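Local coordinates for protein ancestral D-type dye decolorizing peroxidase (Geotrichum candidum, PDB 7ANV) that binds haem and, as an ancestral D-type dye-decolorizing peroxidase, probably uses hydrogen peroxide to oxidise dyes and related substrates, at residues D132-E137 and E176-Q181. Residues are numbered along the deposited sequence; the frame is centred on the assembly and turned at random.
Sequences DPAFKE and EVLTIQ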
loop_
_atom_site.group_PDB
_atom_site.type_symbol
_atom_site.label_atom_id
_atom_site.label_comp_id
_atom_site.label_asym_id
_atom_site.label_seq_id
_atom_site.Cartn_x
_atom_site.Cartn_y
_atom_site.Cartn_z
ATOM N N ASP A 132 -0.100 -12.161 13.296
ATOM C CA ASP A 132 -1.007 -13.336 13.243
ATOM C C ASP A 132 -0.109 -14.563 13.075
ATOM O O ASP A 132 0.887 -14.499 12.346
ATOM C CB ASP A 132 -2.064 -13.253 12.130
ATOM C CG ASP A 132 -3.054 -12.100 12.285
ATOM O OD1 ASP A 132 -3.190 -11.598 13.423
ATOM O OD2 ASP A 132 -3.706 -11.745 11.287
ATOM N N PRO A 133 -0.459 -15.700 13.712
ATOM C CA PRO A 133 0.336 -16.930 13.635
ATOM C C PRO A 133 0.767 -17.345 12.218
ATOM O O PRO A 133 1.895 -17.715 12.047
ATOM C CB PRO A 133 -0.594 -17.994 14.233
ATOM C CG PRO A 133 -1.452 -17.216 15.204
ATOM C CD PRO A 133 -1.636 -15.847 14.577
ATOM N N ALA A 134 -0.119 -17.227 11.220
ATOM C CA ALA A 134 0.131 -17.701 9.840
ATOM C C ALA A 134 1.337 -16.971 9.246
ATOM O O ALA A 134 2.085 -17.587 8.510
ATOM C CB ALA A 134 -1.114 -17.540 8.991
ATOM N N PHE A 135 1.543 -15.693 9.582
ATOM C CA PHE A 135 2.628 -14.858 9.013
ATOM C C PHE A 135 3.942 -15.047 9.786
ATOM O O PHE A 135 5.054 -14.745 9.274
ATOM C CB PHE A 135 2.168 -13.405 9.036
ATOM C CG PHE A 135 1.179 -13.075 7.953
ATOM C CD1 PHE A 135 1.522 -13.286 6.631
ATOM C CD2 PHE A 135 -0.062 -12.544 8.243
ATOM C CE1 PHE A 135 0.643 -12.957 5.616
ATOM C CE2 PHE A 135 -0.944 -12.223 7.223
ATOM C CZ PHE A 135 -0.582 -12.423 5.917
ATOM N N LYS A 136 3.793 -15.536 11.015
ATOM C CA LYS A 136 4.847 -15.538 12.054
ATOM C C LYS A 136 5.416 -16.951 12.062
ATOM O O LYS A 136 6.644 -17.096 11.968
ATOM C CB LYS A 136 4.223 -15.078 13.379
ATOM C CG LYS A 136 5.183 -14.867 14.536
ATOM C CD LYS A 136 4.554 -15.070 15.899
ATOM C CE LYS A 136 3.595 -13.961 16.265
ATOM N NZ LYS A 136 3.758 -13.534 17.675
ATOM N N GLU A 137 4.532 -17.951 12.089
ATOM C CA GLU A 137 4.869 -19.374 12.364
ATOM C C GLU A 137 5.221 -20.110 11.069
ATOM O O GLU A 137 6.052 -21.027 11.126
ATOM C CB GLU A 137 3.701 -20.112 13.033
ATOM C CG GLU A 137 3.215 -19.482 14.331
ATOM C CD GLU A 137 4.255 -19.316 15.422
ATOM O OE1 GLU A 137 5.223 -20.117 15.465
ATOM O OE2 GLU A 137 4.097 -18.378 16.229
ATOM N N GLU A 176 -3.133 -24.647 1.788
ATOM C CA GLU A 176 -3.561 -23.281 2.190
ATOM C C GLU A 176 -2.934 -22.955 3.554
ATOM O O GLU A 176 -3.137 -23.744 4.502
ATOM C CB GLU A 176 -5.078 -23.257 2.241
ATOM C CG GLU A 176 -5.649 -21.924 2.694
ATOM C CD GLU A 176 -7.137 -21.971 2.948
ATOM O OE1 GLU A 176 -7.820 -22.906 2.405
ATOM O OE2 GLU A 176 -7.614 -21.068 3.668
ATOM N N VAL A 177 -2.221 -21.842 3.681
ATOM C CA VAL A 177 -1.670 -21.354 4.981
ATOM C C VAL A 177 -2.672 -20.387 5.582
ATOM O O VAL A 177 -2.936 -20.423 6.788
ATOM C CB VAL A 177 -0.299 -20.679 4.796
ATOM C CG1 VAL A 177 0.259 -20.155 6.108
ATOM C CG2 VAL A 177 0.691 -21.602 4.119
ATOM N N LEU A 178 -3.251 -19.542 4.739
ATOM C CA LEU A 178 -4.119 -18.446 5.204
ATOM C C LEU A 178 -4.893 -17.943 3.988
ATOM O O LEU A 178 -4.290 -17.795 2.894
ATOM C CB LEU A 178 -3.265 -17.328 5.826
ATOM C CG LEU A 178 -4.026 -16.088 6.295
ATOM C CD1 LEU A 178 -4.922 -16.385 7.490
ATOM C CD2 LEU A 178 -3.072 -14.950 6.629
ATOM N N THR A 179 -6.169 -17.655 4.193
ATOM C CA THR A 179 -6.953 -16.879 3.212
ATOM C C THR A 179 -7.448 -15.614 3.894
ATOM O O THR A 179 -7.917 -15.717 5.059
ATOM C CB THR A 179 -8.105 -17.716 2.653
ATOM O OG1 THR A 179 -7.515 -18.900 2.123
ATOM C CG2 THR A 179 -8.866 -17.006 1.561
ATOM N N ILE A 180 -7.322 -14.466 3.225
ATOM C CA ILE A 180 -7.839 -13.186 3.781
ATOM C C ILE A 180 -8.707 -12.607 2.673
ATOM O O ILE A 180 -8.215 -12.457 1.551
ATOM C CB ILE A 180 -6.724 -12.194 4.196
ATOM C CG1 ILE A 180 -5.567 -12.877 4.924
ATOM C CG2 ILE A 180 -7.373 -11.077 5.015
ATOM C CD1 ILE A 180 -4.401 -11.967 5.340
ATOM N N GLN A 181 -9.894 -12.182 3.025
ATOM C CA GLN A 181 -10.797 -11.491 2.095
ATOM C C GLN A 181 -10.813 -9.990 2.371
ATOM O O GLN A 181 -11.021 -9.579 3.539
ATOM C CB GLN A 181 -12.195 -12.077 2.255
ATOM C CG GLN A 181 -13.195 -11.481 1.271
ATOM C CD GLN A 181 -14.554 -12.080 1.505
ATOM O OE1 GLN A 181 -14.713 -13.295 1.376
ATOM N NE2 GLN A 181 -15.509 -11.267 1.957
#
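L178 reaches from the edge strand 174-183 into the angle between A134 and F135 of the short helix 133-137. Its CB lies against A134 CB at 3.8 Å, where the two backbones come nearest. CG stands anti to the backbone N (chi1 177°), and the second torsion extends CD2 past the alanine methyl, 4.0 Å from A134 CB, to the CE2-CZ side of the F135 ring. There CD2 meets F135 CE2 at 3.5 Å and F135 CZ at 3.6 Å, coming in obliquely, the two side chains crossing at about a right angle. I180 faces F135 from the opposite direction, its CD1 at the ring edge, 3.9 Å from F135 CZ. V177 adds CG1 on the alanine side, 4.1 Å from A134 CB. V177 and L178 form a classic beta bulge opposite F25 of strand 20-28. The F135 ring also packs edge-to-face with F25 and touches F251 of strand 247-256, so the contact joins the core between the two antiparallel sheets of the ferredoxin-like DyP fold. With an alanine in place of F135, L178 CD2 and I180 CD1 would probably lose their aromatic partner, leaving a gap beside F25 and F251. No hydrogen bond joins the two segments, though K138 NZ just beyond bonds V177 O; this buried contact probably rests on close carbon packing and exclusion of water rather than directional bonds.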